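Local coordinates for predicted protein (Acinetobacter sp. RUH2624, PDB 4MEA), which hydrolyses epoxides as a secreted virulence factor of the Cif type, built on the alpha/beta hydrolase fold, at residues A[62-67]-A[90-95]; A[149-154]-A[263-268]. All coordinates share one frame; numbering follows the deposited sequence.

Contact 1: residues A[62-67]-A[90-95]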
ATOM      1  N   VAL A  62     -13.310  18.226 -23.767  1.00 11.11           N
ATOM      2  CA  VAL A  62     -12.485  17.023 -23.776  1.00 10.35           C
ATOM      3  C   VAL A  62     -12.484  16.405 -22.370  1.00 11.34           C
ATOM      4  O   VAL A  62     -12.245  17.103 -21.388  1.00 14.94           O
ATOM      5  CB  VAL A  62     -11.056  17.349 -24.259  1.00 10.08           C
ATOM      6  CG1 VAL A  62     -10.135  16.129 -24.133  1.00  9.95           C
ATOM      7  CG2 VAL A  62     -11.095  17.879 -25.702  1.00  9.48           C
ATOM      8  N   PHE A  63     -12.796  15.110 -22.282  1.00 13.18           N
ATOM      9  CA  PHE A  63     -12.905  14.400 -20.998  1.00 10.03           C
ATOM     10  C   PHE A  63     -11.825  13.337 -20.894  1.00  8.96           C
ATOM     11  O   PHE A  63     -11.692  12.498 -21.786  1.00  8.54           O
ATOM     12  CB  PHE A  63     -14.252  13.685 -20.858  1.00 10.20           C
ATOM     13  CG  PHE A  63     -15.456  14.587 -20.927  1.00 15.93           C
ATOM     14  CD1 PHE A  63     -15.982  15.154 -19.775  1.00  9.94           C
ATOM     15  CD2 PHE A  63     -16.094  14.821 -22.138  1.00 10.64           C
ATOM     16  CE1 PHE A  63     -17.112  15.971 -19.836  1.00 12.61           C
ATOM     17  CE2 PHE A  63     -17.224  15.636 -22.206  1.00 10.56           C
ATOM     18  CZ  PHE A  63     -17.729  16.212 -21.056  1.00 10.49           C
ATOM     19  N   ILE A  64     -11.092  13.347 -19.786  1.00  9.72           N
ATOM     20  CA  ILE A  64      -9.987  12.419 -19.569  1.00  9.03           C
ATOM     21  C   ILE A  64     -10.180  11.589 -18.289  1.00 18.37           C
ATOM     22  O   ILE A  64     -10.135  12.123 -17.170  1.00 10.90           O
ATOM     23  CB  ILE A  64      -8.647  13.168 -19.477  1.00 10.90           C
ATOM     24  CG1 ILE A  64      -8.441  14.072 -20.703  1.00  8.58           C
ATOM     25  CG2 ILE A  64      -7.498  12.174 -19.325  1.00 10.98           C
ATOM     26  CD1 ILE A  64      -8.244  13.293 -22.032  1.00 10.41           C
ATOM     27  N   HIS A  65     -10.376  10.283 -18.462  1.00 11.35           N
ATOM     28  CA  HIS A  65     -10.603   9.358 -17.349  1.00  4.95           C
ATOM     29  C   HIS A  65      -9.326   9.056 -16.569  1.00  9.46           C
ATOM     30  O   HIS A  65      -8.241   9.536 -16.909  1.00 12.47           O
ATOM     31  CB  HIS A  65     -11.152   8.036 -17.905  1.00  7.92           C
ATOM     32  CG  HIS A  65     -10.112   7.201 -18.590  1.00  5.67           C
ATOM     33  ND1 HIS A  65      -9.332   6.284 -17.918  1.00  6.10           N
ATOM     34  CD2 HIS A  65      -9.697   7.175 -19.880  1.00  8.05           C
ATOM     35  CE1 HIS A  65      -8.492   5.716 -18.766  1.00 13.70           C
ATOM     36  NE2 HIS A  65      -8.695   6.237 -19.964  1.00 10.54           N
ATOM     37  N   GLY A  66      -9.458   8.231 -15.533  1.00  5.44           N
ATOM     38  CA  GLY A  66      -8.314   7.758 -14.770  1.00  8.14           C
ATOM     39  C   GLY A  66      -8.358   6.263 -14.496  1.00 10.61           C
ATOM     40  O   GLY A  66      -8.986   5.505 -15.242  1.00 11.92           O
ATOM     41  N   PHE A  67      -7.701   5.845 -13.409  1.00  2.63           N
ATOM     42  CA  PHE A  67      -7.540   4.432 -13.068  1.00 13.26           C
ATOM     43  C   PHE A  67      -8.865   3.781 -12.695  1.00 12.76           C
ATOM     44  O   PHE A  67      -9.662   4.363 -11.957  1.00 11.48           O
ATOM     45  CB  PHE A  67      -6.560   4.300 -11.900  1.00 10.09           C
ATOM     46  CG  PHE A  67      -6.298   2.885 -11.480  1.00  5.95           C
ATOM     47  CD1 PHE A  67      -5.466   2.068 -12.231  1.00  9.34           C
ATOM     48  CD2 PHE A  67      -6.839   2.386 -10.305  1.00  7.45           C
ATOM     49  CE1 PHE A  67      -5.197   0.765 -11.837  1.00 11.80           C
ATOM     50  CE2 PHE A  67      -6.575   1.077  -9.903  1.00  9.01           C
ATOM     51  CZ  PHE A  67      -5.748   0.272 -10.672  1.00 12.28           C
ATOM     52  N   ILE A  90     -11.145  10.602 -24.405  1.00 10.01           N
ATOM     53  CA  ILE A  90      -9.980   9.871 -24.879  1.00 12.75           C
ATOM     54  C   ILE A  90      -9.512   8.864 -23.835  1.00 14.33           C
ATOM     55  O   ILE A  90      -9.455   9.181 -22.642  1.00  9.99           O
ATOM     56  CB  ILE A  90      -8.813  10.851 -25.170  1.00 13.22           C
ATOM     57  CG1 ILE A  90      -9.260  11.937 -26.156  1.00 14.21           C
ATOM     58  CG2 ILE A  90      -7.582  10.093 -25.677  1.00  9.59           C
ATOM     59  CD1 ILE A  90      -8.287  13.119 -26.248  1.00  7.33           C
ATOM     60  N   ASP A  91      -9.178   7.655 -24.287  1.00 11.74           N
ATOM     61  CA  ASP A  91      -8.531   6.660 -23.436  1.00 12.99           C
ATOM     62  C   ASP A  91      -7.073   7.051 -23.179  1.00 15.48           C
ATOM     63  O   ASP A  91      -6.312   7.261 -24.126  1.00  9.95           O
ATOM     64  CB  ASP A  91      -8.562   5.276 -24.096  1.00  8.66           C
ATOM     65  CG  ASP A  91      -9.920   4.619 -24.014  1.00 11.62           C
ATOM     66  OD1 ASP A  91     -10.758   5.093 -23.213  1.00  9.79           O
ATOM     67  OD2 ASP A  91     -10.144   3.616 -24.737  1.00 13.84           O
ATOM     68  N   LEU A  92      -6.684   7.148 -21.908  1.00 10.10           N
ATOM     69  CA  LEU A  92      -5.295   7.490 -21.564  1.00  9.33           C
ATOM     70  C   LEU A  92      -4.315   6.557 -22.254  1.00  7.21           C
ATOM     71  O   LEU A  92      -4.592   5.366 -22.428  1.00 10.65           O
ATOM     72  CB  LEU A  92      -5.068   7.401 -20.053  1.00  5.06           C
ATOM     73  CG  LEU A  92      -5.513   8.577 -19.182  1.00 10.31           C
ATOM     74  CD1 LEU A  92      -5.320   8.244 -17.688  1.00  8.12           C
ATOM     75  CD2 LEU A  92      -4.734   9.838 -19.564  1.00  9.32           C
ATOM     76  N   PRO A  93      -3.144   7.085 -22.621  1.00  9.92           N
ATOM     77  CA  PRO A  93      -2.106   6.232 -23.208  1.00 13.10           C
ATOM     78  C   PRO A  93      -1.948   4.928 -22.411  1.00 12.97           C
ATOM     79  O   PRO A  93      -1.797   4.955 -21.185  1.00 11.85           O
ATOM     80  CB  PRO A  93      -0.848   7.094 -23.093  1.00  8.49           C
ATOM     81  CG  PRO A  93      -1.365   8.511 -23.171  1.00 13.98           C
ATOM     82  CD  PRO A  93      -2.689   8.472 -22.417  1.00  9.34           C
ATOM     83  N   GLY A  94      -2.003   3.799 -23.113  1.00  9.07           N
ATOM     84  CA  GLY A  94      -1.853   2.495 -22.490  1.00  7.08           C
ATOM     85  C   GLY A  94      -3.135   1.870 -21.967  1.00  8.08           C
ATOM     86  O   GLY A  94      -3.226   0.646 -21.856  1.00 10.58           O
ATOM     87  N   LEU A  95      -4.123   2.703 -21.638  1.00 11.97           N
ATOM     88  CA  LEU A  95      -5.356   2.233 -21.007  1.00  7.73           C
ATOM     89  C   LEU A  95      -6.531   2.143 -21.978  1.00 11.40           C
ATOM     90  O   LEU A  95      -6.477   2.673 -23.090  1.00 10.76           O
ATOM     91  CB  LEU A  95      -5.714   3.140 -19.827  1.00  6.93           C
ATOM     92  CG  LEU A  95      -4.582   3.263 -18.805  1.00 12.68           C
ATOM     93  CD1 LEU A  95      -5.023   4.060 -17.588  1.00  8.31           C
ATOM     94  CD2 LEU A  95      -4.092   1.869 -18.404  1.00 12.81           C
TER
HETATM   95  O   HOH W   1     -11.681   9.790 -21.123  1.00  6.37           O
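The imidazole of His65 reaches across to the loop of residues 90-95 and accepts a hydrogen bond on NE2 from Leu92 N, 2.9 Å away and nearly straight at 166°, although the donor stands 34° out of the ring plane. The second ring nitrogen, ND1, donates to Gly66 O at 2.8 Å, almost in the ring plane. One nitrogen thus gives a bond and the other receives one, and the two together fix the ring's rotation. CG sits between backbone N and carbonyl carbon (chi1 74°), a confined setting that turns the ring toward the loop. Leu92 CG lies over one face in a CH-pi contact, 4.3 Å from the ring centroid, while Leu95 CB and Asp91 CA meet the edge. Beyond the ring, the side chains of Leu92 and Ile64 cross at about a right angle, CD2 to CG2 3.6 Å, and Ile64 CD1 lies alongside Ile90 CB. These branched aliphatic chains suit a buried interface, lying against helix 108-123 and strand 128-133. The backbones part here: Ile90 N still bonds Phe63 O at 3.3 Å, but a water gives Phe63 O a second bond and links His65 N to Ile90 O, which do not bond each other directly. The Asp91 carboxylate turns elsewhere, OD2 accepting from His50 and Gln97 N, and OD1 from Trp71 N. A type II turn closes the loop, with Leu95 N bonded to Leu92 O, and Gly94 takes the positive phi that such a turn asks of its third residue. His-Gly-Phe after one strand and Asp-Leu-Pro-Gly after its neighbour are loops characteristic of alpha/beta hydrolases of the epoxide hydrolase type, in which the first probably contributes to the oxyanion hole.

Contact 2: residues A[149-154]-A[263-268]; sequences GYIKKA and LTIPSM
The segments 149-154 and 263-268 join as parallel strands at Ala154 and Ser267, whose CA atoms lie 4.9 Å apart. Ala154 N donates to Pro266 O at 3.3 Å, and Ala154 O receives Met268 N at 3.0 Å, so both peptide groups of Ala154 are tied to the same neighbour; each donor lies in the plane of the accepting carbonyl. Ser267 CA and Lys153 CA add weaker CA-H...O contacts. Pro266 has no N-H for Lys152 O: its ring carbon CD stands there, 3.4 Å from that oxygen, and the ladder starts only at Pro266 O. This is the entry of two adjacent parallel strands of the alpha/beta hydrolase sheet, with a long helical insertion between them in sequence. Ile265 packs just ahead of the paired residues: its CG1 occupies the tight site between N and carbonyl carbon (chi1 63°), directing CD1 to Ile151 CG2, 3.9 Å away, and to Ala154 CB at 4.1 Å. The small methyl of Ala154 suits this spot, packed also against Val144 of helix 136-146. Beside this, the Lys153 side chain crosses the Pro266 ring obliquely, CG to CB 4.1 Å, and its extended chain carries NZ to the carbonyls of Phe322 and Leu323.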
ATOM      1  N   GLY A 149      -5.757  29.374 -22.533  1.00 21.59           N
ATOM      2  CA  GLY A 149      -6.246  30.129 -23.672  1.00 23.17           C
ATOM      3  C   GLY A 149      -6.862  29.170 -24.674  1.00 17.85           C
ATOM      4  O   GLY A 149      -8.057  29.244 -24.950  1.00 26.87           O
ATOM      5  N   TYR A 150      -6.055  28.263 -25.221  1.00 17.55           N
ATOM      6  CA  TYR A 150      -6.620  27.154 -25.977  1.00 14.65           C
ATOM      7  C   TYR A 150      -7.557  26.386 -25.045  1.00 17.04           C
ATOM      8  O   TYR A 150      -8.689  26.066 -25.409  1.00 17.97           O
ATOM      9  CB  TYR A 150      -5.541  26.238 -26.540  1.00 11.12           C
ATOM     10  CG  TYR A 150      -6.110  25.040 -27.274  1.00 16.03           C
ATOM     11  CD1 TYR A 150      -6.519  25.138 -28.600  1.00 18.21           C
ATOM     12  CD2 TYR A 150      -6.253  23.816 -26.635  1.00 21.01           C
ATOM     13  CE1 TYR A 150      -7.050  24.047 -29.270  1.00 13.86           C
ATOM     14  CE2 TYR A 150      -6.786  22.718 -27.292  1.00 19.07           C
ATOM     15  CZ  TYR A 150      -7.178  22.835 -28.607  1.00 21.03           C
ATOM     16  OH  TYR A 150      -7.708  21.739 -29.253  1.00 15.79           O
ATOM     17  N   ILE A 151      -7.078  26.093 -23.834  1.00 16.98           N
ATOM     18  CA  ILE A 151      -7.962  25.633 -22.768  1.00 18.80           C
ATOM     19  C   ILE A 151      -8.562  26.868 -22.099  1.00 18.22           C
ATOM     20  O   ILE A 151      -7.845  27.667 -21.487  1.00 19.37           O
ATOM     21  CB  ILE A 151      -7.220  24.795 -21.705  1.00 14.78           C
ATOM     22  CG1 ILE A 151      -6.326  23.736 -22.355  1.00 17.41           C
ATOM     23  CG2 ILE A 151      -8.222  24.148 -20.742  1.00 15.63           C
ATOM     24  CD1 ILE A 151      -7.087  22.601 -23.030  1.00 17.32           C
ATOM     25  N   LYS A 152      -9.875  27.024 -22.227  1.00 15.73           N
ATOM     26  CA  LYS A 152     -10.566  28.196 -21.697  1.00 19.79           C
ATOM     27  C   LYS A 152     -10.896  28.044 -20.216  1.00 18.71           C
ATOM     28  O   LYS A 152     -10.797  29.001 -19.444  1.00 13.03           O
ATOM     29  CB  LYS A 152     -11.851  28.446 -22.490  1.00 19.19           C
ATOM     30  CG  LYS A 152     -12.553  29.746 -22.145  1.00 29.11           C
ATOM     31  CD  LYS A 152     -13.730  29.985 -23.073  1.00 38.39           C
ATOM     32  CE  LYS A 152     -14.355  31.347 -22.835  1.00 47.50           C
ATOM     33  NZ  LYS A 152     -15.421  31.635 -23.832  1.00 54.77           N
ATOM     34  N   LYS A 153     -11.316  26.837 -19.840  1.00 15.47           N
ATOM     35  CA  LYS A 153     -11.630  26.488 -18.457  1.00 12.15           C
ATOM     36  C   LYS A 153     -11.265  25.025 -18.229  1.00 15.15           C
ATOM     37  O   LYS A 153     -11.343  24.209 -19.156  1.00 14.26           O
ATOM     38  CB  LYS A 153     -13.117  26.669 -18.168  1.00 15.68           C
ATOM     39  CG  LYS A 153     -13.646  28.069 -18.408  1.00 24.48           C
ATOM     40  CD  LYS A 153     -15.136  28.145 -18.129  1.00 27.98           C
ATOM     41  CE  LYS A 153     -15.653  29.566 -18.306  1.00 28.95           C
ATOM     42  NZ  LYS A 153     -17.086  29.679 -17.932  1.00 29.85           N
ATOM     43  N   ALA A 154     -10.897  24.692 -16.997  1.00 14.87           N
ATOM     44  CA  ALA A 154     -10.439  23.342 -16.668  1.00 16.97           C
ATOM     45  C   ALA A 154     -11.048  22.836 -15.367  1.00 19.23           C
ATOM     46  O   ALA A 154     -11.156  23.584 -14.394  1.00 13.69           O
ATOM     47  CB  ALA A 154      -8.919  23.303 -16.576  1.00 16.10           C
ATOM     48  N   LEU A 263      -2.523  28.275 -12.643  1.00 17.82           N
ATOM     49  CA  LEU A 263      -3.697  28.458 -13.486  1.00 21.24           C
ATOM     50  C   LEU A 263      -4.257  29.878 -13.411  1.00 24.43           C
ATOM     51  O   LEU A 263      -4.657  30.342 -12.340  1.00 22.48           O
ATOM     52  CB  LEU A 263      -4.780  27.440 -13.124  1.00 23.97           C
ATOM     53  CG  LEU A 263      -4.405  25.986 -13.436  1.00 27.67           C
ATOM     54  CD1 LEU A 263      -5.539  25.049 -13.043  1.00 29.97           C
ATOM     55  CD2 LEU A 263      -4.009  25.811 -14.916  1.00 14.32           C
ATOM     56  N   THR A 264      -4.277  30.554 -14.560  1.00 28.47           N
ATOM     57  CA  THR A 264      -4.833  31.902 -14.674  1.00 25.70           C
ATOM     58  C   THR A 264      -6.191  31.882 -15.376  1.00 28.83           C
ATOM     59  O   THR A 264      -6.842  32.911 -15.515  1.00 37.12           O
ATOM     60  CB  THR A 264      -3.877  32.851 -15.438  1.00 21.29           C
ATOM     61  OG1 THR A 264      -3.658  32.349 -16.759  1.00 23.84           O
ATOM     62  CG2 THR A 264      -2.523  32.949 -14.727  1.00 14.90           C
ATOM     63  N   ILE A 265      -6.603  30.706 -15.839  1.00 17.92           N
ATOM     64  CA  ILE A 265      -7.940  30.528 -16.391  1.00 13.42           C
ATOM     65  C   ILE A 265      -8.831  30.023 -15.265  1.00 18.81           C
ATOM     66  O   ILE A 265      -8.329  29.513 -14.261  1.00 21.06           O
ATOM     67  CB  ILE A 265      -7.961  29.482 -17.532  1.00 20.10           C
ATOM     68  CG1 ILE A 265      -7.547  28.105 -17.011  1.00 10.48           C
ATOM     69  CG2 ILE A 265      -7.068  29.915 -18.702  1.00 13.73           C
ATOM     70  CD1 ILE A 265      -7.810  26.967 -18.014  1.00 12.53           C
ATOM     71  N   PRO A 266     -10.156  30.168 -15.420  1.00 14.45           N
ATOM     72  CA  PRO A 266     -11.061  29.641 -14.399  1.00 15.82           C
ATOM     73  C   PRO A 266     -10.855  28.134 -14.247  1.00 19.10           C
ATOM     74  O   PRO A 266     -10.698  27.424 -15.243  1.00 16.42           O
ATOM     75  CB  PRO A 266     -12.449  29.936 -14.977  1.00 17.61           C
ATOM     76  CG  PRO A 266     -12.224  31.090 -15.929  1.00 18.67           C
ATOM     77  CD  PRO A 266     -10.881  30.829 -16.523  1.00 18.74           C
ATOM     78  N   SER A 267     -10.843  27.657 -13.010  1.00 19.36           N
ATOM     79  CA  SER A 267     -10.661  26.238 -12.755  1.00 15.45           C
ATOM     80  C   SER A 267     -11.621  25.770 -11.671  1.00 17.60           C
ATOM     81  O   SER A 267     -12.126  26.571 -10.881  1.00 20.35           O
ATOM     82  CB  SER A 267      -9.221  25.948 -12.349  1.00 19.14           C
ATOM     83  OG  SER A 267      -8.891  26.596 -11.135  1.00 17.60           O
ATOM     84  N   MET A 268     -11.884  24.471 -11.650  1.00 15.50           N
ATOM     85  CA  MET A 268     -12.736  23.883 -10.629  1.00 14.37           C
ATOM     86  C   MET A 268     -12.118  22.607 -10.077  1.00 16.67           C
ATOM     87  O   MET A 268     -11.569  21.800 -10.837  1.00 10.38           O
ATOM     88  CB  MET A 268     -14.131  23.574 -11.189  1.00 12.83           C
ATOM     89  CG  MET A 268     -15.047  22.852 -10.191  1.00 13.76           C
ATOM     90  SD  MET A 268     -16.798  22.916 -10.621  1.00 18.86           S
ATOM     91  CE  MET A 268     -16.836  21.962 -12.137  1.00 10.47           C
TER

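Both contacts belong to the same central sheet, at different ends of its parallel strands: contact 1 lies where strands 61-64 and 87-90 finish, contact 2 where 151-157 and 267-272 start. Their centres are 19 Å apart and their nearest atoms about 6 Å, without touching. Strand 128-133 spans the interval, hydrogen-bonding to Val62 and Ile64 on one flank and to Lys152 and Lys153 on the other. It leads into Asp134, probably the nucleophile of the family, whose carboxylate receives Phe67 N of contact 1. Through that bond contact 1 adjoins the likely active site; the centres of contacts 1 and 2 lie about 6 Å and 18 Å from the centre of the chain.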